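Local coordinates for protein beta-lactamase (PDB 3P09) that probably hydrolyses beta-lactams to substituted beta-amino acids, as a member of the class A beta-lactamase family, and so probably contributes to antibiotic resistance, at residues A[73-78]-A[196-201]; A[118-123]-A[206-211]; A[184-189]-A[252-257]. One frame throughout, in Å; residues are numbered along the deposited sequence.

Contact 1 (A[73-78]-A[196-201]); sequences AILDYD and KKHKDI. With SO4 (sulfate ion), chain C.
Asp78 and His198 join two nearly antiparallel helical segments through one straight hydrogen bond. His198 NE2 donates to Asp78 OD2 over 2.7 Å, almost linearly, and the acceptor lies in the plane of the imidazole. OD2 receives it through its anti lone pair, on the side away from OD1, and the carboxylate plane is turned 48° from the ring. Asp78 CG stands anti to the backbone N (chi1 179°), which carries the carboxylate out across the gap; the two side chains cross at about a right angle. His198 CG sits beside its own backbone N, anti to the carbonyl carbon (chi1 -68°), which brings NE2 to the aspartate. The ring is fixed from its other nitrogen as well: ND1 is bonded to Asp195, just ahead of the segment, while Asp78 OD1 takes the backbone N-H of Leu85.

One turn back, Leu75 and His198 have CA atoms 6.3 Å apart, and their side chains run past each other in opposite directions. The CD2 methyl of Leu75 reaches the edge of the imidazole, 4.0 Å from His198 CD2, and the same methyl lies 3.9 Å from Ile201 CG2. The Leu75 carbonyl O also approaches His198 CD2, at 3.5 Å. At the N-terminal end of helix 196-208, Lys196 N gives a hydrogen bond to a sulfate oxygen, O1, at 3.2 Å; the ion probably comes from the crystallisation liquor.

With carboxylates at both ring nitrogens, the imidazole is held against rotation and would probably favour its cationic form, making this buried link partly ionic.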
loop_
_atom_site.group_PDB
_atom_site.type_symbol
_atom_site.label_atom_id
_atom_site.label_comp_id
_atom_site.label_asym_id
_atom_site.label_seq_id
_atom_site.Cartn_x
_atom_site.Cartn_y
_atom_site.Cartn_z
ATOM N N ALA A 73 -8.952 -2.355 -7.819
ATOM C CA ALA A 73 -9.955 -1.829 -8.734
ATOM C C ALA A 73 -9.874 -2.499 -10.098
ATOM O O ALA A 73 -10.890 -2.790 -10.724
ATOM C CB ALA A 73 -9.798 -0.319 -8.878
ATOM N N ILE A 74 -8.654 -2.713 -10.574
ATOM C CA ILE A 74 -8.462 -3.367 -11.858
ATOM C C ILE A 74 -8.993 -4.796 -11.822
ATOM O O ILE A 74 -9.629 -5.259 -12.772
ATOM C CB ILE A 74 -6.968 -3.362 -12.245
ATOM C CG1 ILE A 74 -6.524 -1.933 -12.570
ATOM C CG2 ILE A 74 -6.699 -4.318 -13.425
ATOM C CD1 ILE A 74 -7.052 -1.432 -13.916
ATOM N N LEU A 75 -8.748 -5.501 -10.723
ATOM C CA LEU A 75 -9.221 -6.884 -10.599
ATOM C C LEU A 75 -10.744 -6.951 -10.545
ATOM O O LEU A 75 -11.367 -7.864 -11.108
ATOM C CB LEU A 75 -8.615 -7.542 -9.359
ATOM C CG LEU A 75 -7.096 -7.754 -9.440
ATOM C CD1 LEU A 75 -6.504 -8.132 -8.099
ATOM C CD2 LEU A 75 -6.780 -8.815 -10.472
ATOM N N ASP A 76 -11.342 -5.987 -9.861
ATOM C CA ASP A 76 -12.791 -5.893 -9.791
ATOM C C ASP A 76 -13.300 -5.643 -11.210
ATOM O O ASP A 76 -14.258 -6.270 -11.659
ATOM C CB ASP A 76 -13.177 -4.756 -8.830
ATOM C CG ASP A 76 -14.658 -4.391 -8.888
ATOM O OD1 ASP A 76 -15.451 -4.973 -8.119
ATOM O OD2 ASP A 76 -15.024 -3.492 -9.679
ATOM N N TYR A 77 -12.632 -4.742 -11.925
ATOM C CA TYR A 77 -13.007 -4.438 -13.309
ATOM C C TYR A 77 -13.007 -5.713 -14.139
ATOM O O TYR A 77 -13.958 -5.999 -14.882
ATOM C CB TYR A 77 -12.035 -3.421 -13.910
ATOM C CG TYR A 77 -12.482 -2.837 -15.233
ATOM C CD1 TYR A 77 -13.252 -1.682 -15.274
ATOM C CD2 TYR A 77 -12.141 -3.441 -16.434
ATOM C CE1 TYR A 77 -13.674 -1.139 -16.480
ATOM C CE2 TYR A 77 -12.553 -2.902 -17.650
ATOM C CZ TYR A 77 -13.316 -1.751 -17.663
ATOM O OH TYR A 77 -13.734 -1.212 -18.859
ATOM N N ASP A 78 -11.951 -6.501 -13.987
ATOM C CA ASP A 78 -11.818 -7.742 -14.742
ATOM C C ASP A 78 -12.986 -8.685 -14.466
ATOM O O ASP A 78 -13.474 -9.365 -15.370
ATOM C CB ASP A 78 -10.484 -8.437 -14.450
ATOM C CG ASP A 78 -10.338 -9.746 -15.212
ATOM O OD1 ASP A 78 -10.082 -9.693 -16.433
ATOM O OD2 ASP A 78 -10.480 -10.824 -14.598
ATOM N N LYS A 196 -12.645 -15.814 -5.402
ATOM C CA LYS A 196 -11.463 -16.597 -5.061
ATOM C C LYS A 196 -10.322 -16.419 -6.057
ATOM O O LYS A 196 -9.186 -16.187 -5.664
ATOM C CB LYS A 196 -11.785 -18.084 -4.909
ATOM C CG LYS A 196 -10.564 -18.910 -4.513
ATOM C CD LYS A 196 -10.880 -20.397 -4.430
ATOM C CE LYS A 196 -9.771 -21.152 -3.709
ATOM N NZ LYS A 196 -8.426 -20.915 -4.320
ATOM N N LYS A 197 -10.609 -16.540 -7.345
ATOM C CA LYS A 197 -9.533 -16.436 -8.327
ATOM C C LYS A 197 -8.824 -15.089 -8.241
ATOM O O LYS A 197 -7.600 -15.007 -8.367
ATOM C CB LYS A 197 -10.046 -16.660 -9.748
ATOM C CG LYS A 197 -8.929 -16.660 -10.779
ATOM C CD LYS A 197 -9.375 -17.255 -12.110
ATOM C CE LYS A 197 -10.060 -16.217 -12.981
ATOM N NZ LYS A 197 -9.154 -15.073 -13.276
ATOM N N HIS A 198 -9.593 -14.025 -8.034
ATOM C CA HIS A 198 -9.009 -12.687 -8.035
ATOM C C HIS A 198 -8.335 -12.325 -6.726
ATOM O O HIS A 198 -7.358 -11.572 -6.730
ATOM C CB HIS A 198 -10.035 -11.628 -8.442
ATOM C CG HIS A 198 -10.455 -11.734 -9.876
ATOM N ND1 HIS A 198 -11.407 -12.633 -10.305
ATOM C CD2 HIS A 198 -10.032 -11.073 -10.979
ATOM C CE1 HIS A 198 -11.564 -12.512 -11.613
ATOM N NE2 HIS A 198 -10.738 -11.577 -12.048
ATOM N N LYS A 199 -8.847 -12.852 -5.612
ATOM C CA LYS A 199 -8.121 -12.740 -4.350
ATOM C C LYS A 199 -6.730 -13.379 -4.468
ATOM O O LYS A 199 -5.727 -12.789 -4.066
ATOM C CB LYS A 199 -8.915 -13.365 -3.191
ATOM C CG LYS A 199 -10.129 -12.527 -2.789
ATOM C CD LYS A 199 -10.767 -13.005 -1.495
ATOM C CE LYS A 199 -11.748 -14.118 -1.733
ATOM N NZ LYS A 199 -12.737 -14.148 -0.617
ATOM N N ASP A 200 -6.671 -14.582 -5.029
ATOM C CA ASP A 200 -5.404 -15.297 -5.116
ATOM C C ASP A 200 -4.390 -14.502 -5.954
ATOM O O ASP A 200 -3.198 -14.460 -5.656
ATOM C CB ASP A 200 -5.628 -16.702 -5.683
ATOM C CG ASP A 200 -6.303 -17.641 -4.678
ATOM O OD1 ASP A 200 -6.304 -17.328 -3.466
ATOM O OD2 ASP A 200 -6.829 -18.699 -5.100
ATOM N N ILE A 201 -4.882 -13.844 -6.990
ATOM C CA ILE A 201 -4.026 -13.053 -7.871
ATOM C C ILE A 201 -3.492 -11.845 -7.132
ATOM O O ILE A 201 -2.299 -11.505 -7.219
ATOM C CB ILE A 201 -4.822 -12.593 -9.120
ATOM C CG1 ILE A 201 -5.091 -13.804 -10.033
ATOM C CG2 ILE A 201 -4.059 -11.510 -9.870
ATOM C CD1 ILE A 201 -6.091 -13.541 -11.154
HETATM S S SO4 C . -16.701 -16.330 -4.679
HETATM O O1 SO4 C . -15.396 -16.604 -4.077
HETATM O O2 SO4 C . -17.025 -14.911 -4.551
HETATM O O3 SO4 C . -16.658 -16.701 -6.090
HETATM O O4 SO4 C . -17.738 -17.105 -4.007
#

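Contact 2 (A[118-123]-A[206-211]); sequences LNYAAI and LQDNNT
Ile123, the last residue of helix 115-123, presses its CG2 methyl against the end of helix 196-208 and forms the buried, apolar side of this contact. CG2 stands anti to the backbone N, since CG1 takes the place beside it (chi1 -66°), and so points across the gap. It lies 4.1 Å from Leu206 CA and 4.2 Å from Leu206 CD2, and it also meets the CB of Asn209. Leu206 starts away from 118-123, but its branched end turns back to the isoleucine. Phe68 and Val71 of helix 66-80 also touch Ile123.

The other side is more polar and nearer solvent, for Tyr120 and Asp208 are both partly exposed. The Tyr120 ring turns an edge to Asp208: CE2 is 3.8 Å from Asp208 OD2, near the ring plane, with the carboxylate turned 71° from the ring. This is an edge contact of ring C-H groups with an oxygen whose carboxylate has a stronger partner in Lys204, through a salt bridge at OD1. Beyond the helix end, a water joins a backbone oxygen to a side-chain hydroxyl: it donates to Ile123 O at 2.7 Å and is hydrogen-bonded to Thr211 OG1, also at 2.7 Å. Thr211 OG1 is bonded in turn to Thr230 of strand 225-232.

The contact thus brings together two helix ends, where the all-helical part of the class A fold meets its sheet. Leu206 touches the cluster that probably forms the active site of this serine beta-lactamase: the Ser64-x-x-Lys67 pattern, Ser125 and Lys229 of a Lys-Thr-Gly motif.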
loop_
_atom_site.group_PDB
_atom_site.type_symbol
_atom_site.label_atom_id
_atom_site.label_comp_id
_atom_site.label_asym_id
_atom_site.label_seq_id
_atom_site.Cartn_x
_atom_site.Cartn_y
_atom_site.Cartn_z
ATOM N N LEU A 118 0.992 -5.173 -15.900
ATOM C CA LEU A 118 1.038 -3.807 -15.383
ATOM C C LEU A 118 0.657 -3.790 -13.911
ATOM O O LEU A 118 1.187 -3.001 -13.145
ATOM C CB LEU A 118 0.117 -2.883 -16.192
ATOM C CG LEU A 118 0.651 -2.570 -17.589
ATOM C CD1 LEU A 118 -0.466 -2.193 -18.578
ATOM C CD2 LEU A 118 1.692 -1.467 -17.497
ATOM N N ASN A 119 -0.276 -4.658 -13.525
ATOM C CA ASN A 119 -0.618 -4.799 -12.115
ATOM C C ASN A 119 0.604 -5.181 -11.304
ATOM O O ASN A 119 0.866 -4.605 -10.259
ATOM C CB ASN A 119 -1.687 -5.873 -11.906
ATOM C CG ASN A 119 -3.071 -5.411 -12.281
ATOM O OD1 ASN A 119 -3.339 -4.209 -12.386
ATOM N ND2 ASN A 119 -3.979 -6.363 -12.444
ATOM N N TYR A 120 1.329 -6.193 -11.785
ATOM C CA TYR A 120 2.537 -6.658 -11.121
ATOM C C TYR A 120 3.515 -5.510 -10.968
ATOM O O TYR A 120 4.063 -5.281 -9.891
ATOM C CB TYR A 120 3.146 -7.817 -11.932
ATOM C CG TYR A 120 4.565 -8.177 -11.571
ATOM C CD1 TYR A 120 5.643 -7.610 -12.247
ATOM C CD2 TYR A 120 4.834 -9.098 -10.569
ATOM C CE1 TYR A 120 6.958 -7.955 -11.924
ATOM C CE2 TYR A 120 6.148 -9.442 -10.240
ATOM C CZ TYR A 120 7.199 -8.871 -10.923
ATOM O OH TYR A 120 8.503 -9.221 -10.590
ATOM N N ALA A 121 3.725 -4.774 -12.054
ATOM C CA ALA A 121 4.614 -3.619 -12.046
ATOM C C ALA A 121 4.179 -2.569 -11.022
ATOM O O ALA A 121 5.019 -2.032 -10.294
ATOM C CB ALA A 121 4.662 -2.990 -13.426
ATOM N N ALA A 122 2.879 -2.263 -10.992
ATOM C CA ALA A 122 2.341 -1.254 -10.077
ATOM C C ALA A 122 2.552 -1.645 -8.618
ATOM O O ALA A 122 2.895 -0.802 -7.783
ATOM C CB ALA A 122 0.854 -1.000 -10.347
ATOM N N ILE A 123 2.345 -2.922 -8.310
ATOM C CA ILE A 123 2.544 -3.397 -6.939
ATOM C C ILE A 123 4.016 -3.336 -6.548
ATOM O O ILE A 123 4.357 -3.144 -5.384
ATOM C CB ILE A 123 2.003 -4.822 -6.762
ATOM C CG1 ILE A 123 0.475 -4.821 -6.914
ATOM C CG2 ILE A 123 2.427 -5.396 -5.420
ATOM C CD1 ILE A 123 -0.266 -3.882 -5.934
ATOM N N LEU A 206 1.170 -9.087 -4.171
ATOM C CA LEU A 206 1.698 -8.513 -2.936
ATOM C C LEU A 206 2.900 -9.302 -2.427
ATOM O O LEU A 206 3.874 -8.732 -1.912
ATOM C CB LEU A 206 0.605 -8.502 -1.872
ATOM C CG LEU A 206 -0.533 -7.500 -2.065
ATOM C CD1 LEU A 206 -1.536 -7.731 -0.950
ATOM C CD2 LEU A 206 -0.022 -6.057 -2.067
ATOM N N GLN A 207 2.824 -10.622 -2.556
ATOM C CA GLN A 207 3.928 -11.486 -2.161
ATOM C C GLN A 207 5.151 -11.367 -3.068
ATOM O O GLN A 207 6.276 -11.632 -2.636
ATOM C CB GLN A 207 3.468 -12.949 -2.088
ATOM C CG GLN A 207 2.450 -13.201 -0.959
ATOM C CD GLN A 207 1.985 -14.636 -0.917
ATOM O OE1 GLN A 207 2.084 -15.352 -1.903
ATOM N NE2 GLN A 207 1.477 -15.066 0.232
ATOM N N ASP A 208 4.934 -10.986 -4.322
ATOM C CA ASP A 208 6.041 -10.796 -5.260
ATOM C C ASP A 208 6.792 -9.487 -5.027
ATOM O O ASP A 208 7.880 -9.286 -5.573
ATOM C CB ASP A 208 5.529 -10.802 -6.705
ATOM C CG ASP A 208 5.210 -12.191 -7.213
ATOM O OD1 ASP A 208 5.587 -13.182 -6.544
ATOM O OD2 ASP A 208 4.590 -12.281 -8.296
ATOM N N ASN A 209 6.205 -8.574 -4.257
ATOM C CA ASN A 209 6.814 -7.264 -4.045
ATOM C C ASN A 209 8.168 -7.340 -3.341
ATOM O O ASN A 209 8.337 -8.107 -2.408
ATOM C CB ASN A 209 5.885 -6.341 -3.237
ATOM C CG ASN A 209 6.529 -4.999 -2.933
ATOM O OD1 ASN A 209 6.466 -4.496 -1.804
ATOM N ND2 ASN A 209 7.185 -4.424 -3.936
ATOM N N ASN A 210 9.108 -6.504 -3.773
ATOM C CA ASN A 210 10.455 -6.499 -3.225
ATOM C C ASN A 210 10.844 -5.184 -2.524
ATOM O O ASN A 210 11.935 -5.070 -1.980
ATOM C CB ASN A 210 11.477 -6.824 -4.333
ATOM C CG ASN A 210 11.361 -5.891 -5.549
ATOM O OD1 ASN A 210 10.636 -4.888 -5.522
ATOM N ND2 ASN A 210 12.092 -6.217 -6.619
ATOM N N THR A 211 9.962 -4.192 -2.528
ATOM C CA THR A 211 10.355 -2.875 -2.001
ATOM C C THR A 211 10.304 -2.722 -0.479
ATOM O O THR A 211 10.848 -1.762 0.056
ATOM C CB THR A 211 9.520 -1.733 -2.599
ATOM O OG1 THR A 211 8.156 -1.890 -2.194
ATOM C CG2 THR A 211 9.635 -1.726 -4.127
HETATM O O HOH W 1 5.737 -1.786 -3.473
#

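Contact 3 (A[184-189]-A[252-257]); sequences DIYKLA and PIALGI
Helix segment 184-189 lies over the start of strand 253-257 and comes nearest at Tyr186 and Ala254, whose CA atoms are 5.7 Å apart. Ala254 points its CB at the helix and receives two residues in succession. Ile185 brings its CG2 methyl to 3.8 Å from Ala254 CB; with CG1 anti to the backbone N (chi1 -159°), CG2 lodges between N and the carbonyl carbon and is the branch that faces the strand. Tyr186 adds its CB, 3.9 Å from Ala254 CB, and then the edge of its ring, with CD2 at 4.0 Å from the same methyl. Its CG is anti to the backbone N (chi1 -173°), which lays the ring along the strand towards Pro252. There the ring edge again does the touching: CE2 is 4.0 Å from Pro252 O. The contact is mostly apolar and has no hydrogen bond across it; the one polar atom it buries, Pro252 O, has no partner in the model. The small alanine side chain allows the helix to come close.

Strand 253-260 is hydrogen-bonded to strands 38-44 and 239-246 within the five-stranded antiparallel sheet. Ile253 and Leu255 point away from helix 178-190 and pack on the C-terminal helix 271-289, whereas Ile185 also touches Phe68 of helix 66-80 and Tyr186 touches Leu44 of strand 38-44 and the ring of Phe190.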
loop_
_atom_site.group_PDB
_atom_site.type_symbol
_atom_site.label_atom_id
_atom_site.label_comp_id
_atom_site.label_asym_id
_atom_site.label_seq_id
_atom_site.Cartn_x
_atom_site.Cartn_y
_atom_site.Cartn_z
ATOM N N ASP A 184 -8.789 -2.041 4.082
ATOM C CA ASP A 184 -8.822 -2.180 2.620
ATOM C C ASP A 184 -8.022 -3.377 2.119
ATOM O O ASP A 184 -8.499 -4.147 1.293
ATOM C CB ASP A 184 -8.265 -0.935 1.931
ATOM C CG ASP A 184 -9.209 0.247 2.005
ATOM O OD1 ASP A 184 -10.403 0.050 2.337
ATOM O OD2 ASP A 184 -8.750 1.374 1.717
ATOM N N ILE A 185 -6.790 -3.512 2.593
ATOM C CA ILE A 185 -5.945 -4.590 2.083
ATOM C C ILE A 185 -6.500 -5.935 2.541
ATOM O O ILE A 185 -6.452 -6.916 1.807
ATOM C CB ILE A 185 -4.455 -4.412 2.492
ATOM C CG1 ILE A 185 -3.546 -5.210 1.547
ATOM C CG2 ILE A 185 -4.226 -4.820 3.939
ATOM C CD1 ILE A 185 -2.054 -4.885 1.715
ATOM N N TYR A 186 -7.055 -5.975 3.747
ATOM C CA TYR A 186 -7.634 -7.222 4.264
ATOM C C TYR A 186 -8.862 -7.600 3.450
ATOM O O TYR A 186 -9.053 -8.760 3.079
ATOM C CB TYR A 186 -8.049 -7.057 5.729
ATOM C CG TYR A 186 -8.494 -8.355 6.366
ATOM C CD1 TYR A 186 -9.827 -8.750 6.338
ATOM C CD2 TYR A 186 -7.573 -9.198 6.977
ATOM C CE1 TYR A 186 -10.235 -9.953 6.921
ATOM C CE2 TYR A 186 -7.965 -10.398 7.550
ATOM C CZ TYR A 186 -9.296 -10.768 7.522
ATOM O OH TYR A 186 -9.674 -11.957 8.099
ATOM N N LYS A 187 -9.709 -6.609 3.179
ATOM C CA LYS A 187 -10.942 -6.875 2.452
ATOM C C LYS A 187 -10.622 -7.376 1.048
ATOM O O LYS A 187 -11.247 -8.327 0.548
ATOM C CB LYS A 187 -11.820 -5.628 2.409
ATOM C CG LYS A 187 -13.167 -5.830 1.739
ATOM C CD LYS A 187 -14.142 -4.745 2.190
ATOM C CE LYS A 187 -15.504 -4.907 1.533
ATOM N NZ LYS A 187 -16.112 -6.240 1.812
ATOM N N LEU A 188 -9.622 -6.767 0.420
ATOM C CA LEU A 188 -9.250 -7.183 -0.937
ATOM C C LEU A 188 -8.691 -8.613 -0.981
ATOM O O LEU A 188 -8.983 -9.390 -1.896
ATOM C CB LEU A 188 -8.258 -6.192 -1.547
ATOM C CG LEU A 188 -8.869 -4.868 -2.037
ATOM C CD1 LEU A 188 -7.783 -3.871 -2.347
ATOM C CD2 LEU A 188 -9.771 -5.085 -3.265
ATOM N N ALA A 189 -7.890 -8.969 0.009
ATOM C CA ALA A 189 -7.217 -10.265 -0.013
ATOM C C ALA A 189 -8.106 -11.391 0.525
ATOM O O ALA A 189 -8.004 -12.544 0.084
ATOM C CB ALA A 189 -5.905 -10.176 0.781
ATOM N N PRO A 252 -4.464 -15.513 8.558
ATOM C CA PRO A 252 -3.753 -14.294 8.165
ATOM C C PRO A 252 -4.249 -13.043 8.879
ATOM O O PRO A 252 -5.395 -12.971 9.331
ATOM C CB PRO A 252 -4.008 -14.202 6.655
ATOM C CG PRO A 252 -5.203 -15.054 6.400
ATOM C CD PRO A 252 -5.174 -16.143 7.429
ATOM N N ILE A 253 -3.360 -12.059 8.988
ATOM C CA ILE A 253 -3.716 -10.771 9.567
ATOM C C ILE A 253 -3.283 -9.670 8.617
ATOM O O ILE A 253 -2.481 -9.900 7.709
ATOM C CB ILE A 253 -3.063 -10.565 10.948
ATOM C CG1 ILE A 253 -1.547 -10.756 10.864
ATOM C CG2 ILE A 253 -3.606 -11.577 11.944
ATOM C CD1 ILE A 253 -0.801 -9.971 11.889
ATOM N N ALA A 254 -3.839 -8.479 8.783
ATOM C CA ALA A 254 -3.352 -7.344 8.001
ATOM C C ALA A 254 -2.707 -6.378 8.969
ATOM O O ALA A 254 -3.121 -6.279 10.128
ATOM C CB ALA A 254 -4.481 -6.678 7.249
ATOM N N LEU A 255 -1.690 -5.668 8.507
ATOM C CA LEU A 255 -1.005 -4.726 9.371
ATOM C C LEU A 255 -0.607 -3.521 8.546
ATOM O O LEU A 255 0.082 -3.662 7.542
ATOM C CB LEU A 255 0.241 -5.377 9.979
ATOM C CG LEU A 255 1.241 -4.450 10.661
ATOM C CD1 LEU A 255 0.604 -3.702 11.844
ATOM C CD2 LEU A 255 2.452 -5.252 11.108
ATOM N N GLY A 256 -1.069 -2.347 8.958
ATOM C CA GLY A 256 -0.667 -1.096 8.325
ATOM C C GLY A 256 0.156 -0.284 9.306
ATOM O O GLY A 256 -0.240 -0.140 10.464
ATOM N N ILE A 257 1.308 0.216 8.860
ATOM C CA ILE A 257 2.130 1.123 9.659
ATOM C C ILE A 257 2.470 2.338 8.802
ATOM O O ILE A 257 3.102 2.200 7.750
ATOM C CB ILE A 257 3.439 0.448 10.125
ATOM C CG1 ILE A 257 3.141 -0.834 10.907
ATOM C CG2 ILE A 257 4.259 1.416 10.953
ATOM C CD1 ILE A 257 4.386 -1.607 11.324
#

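The three contacts lie at similar spacings, their centres about 14 Å (1 and 2), 15 Å (1 and 3) and 16 Å (2 and 3) apart. Contacts 1 and 2 share helix 196-208, whose start meets helix 66-80 and whose end meets helix 115-123. Contact 3 uses the preceding helix, 178-190. All first segments come before all second ones along the chain, so the pairs interleave. Direct packing connects them: Leu75 with Asn119, Lys199 with the carbonyls of Leu188 and Ala189, and Leu206 with Ile185. Of the three, only contact 3 packs directly on a strand of the five-stranded sheet; contacts 1 and 2 hold helices together, within the two-part architecture of class A beta-lactamases.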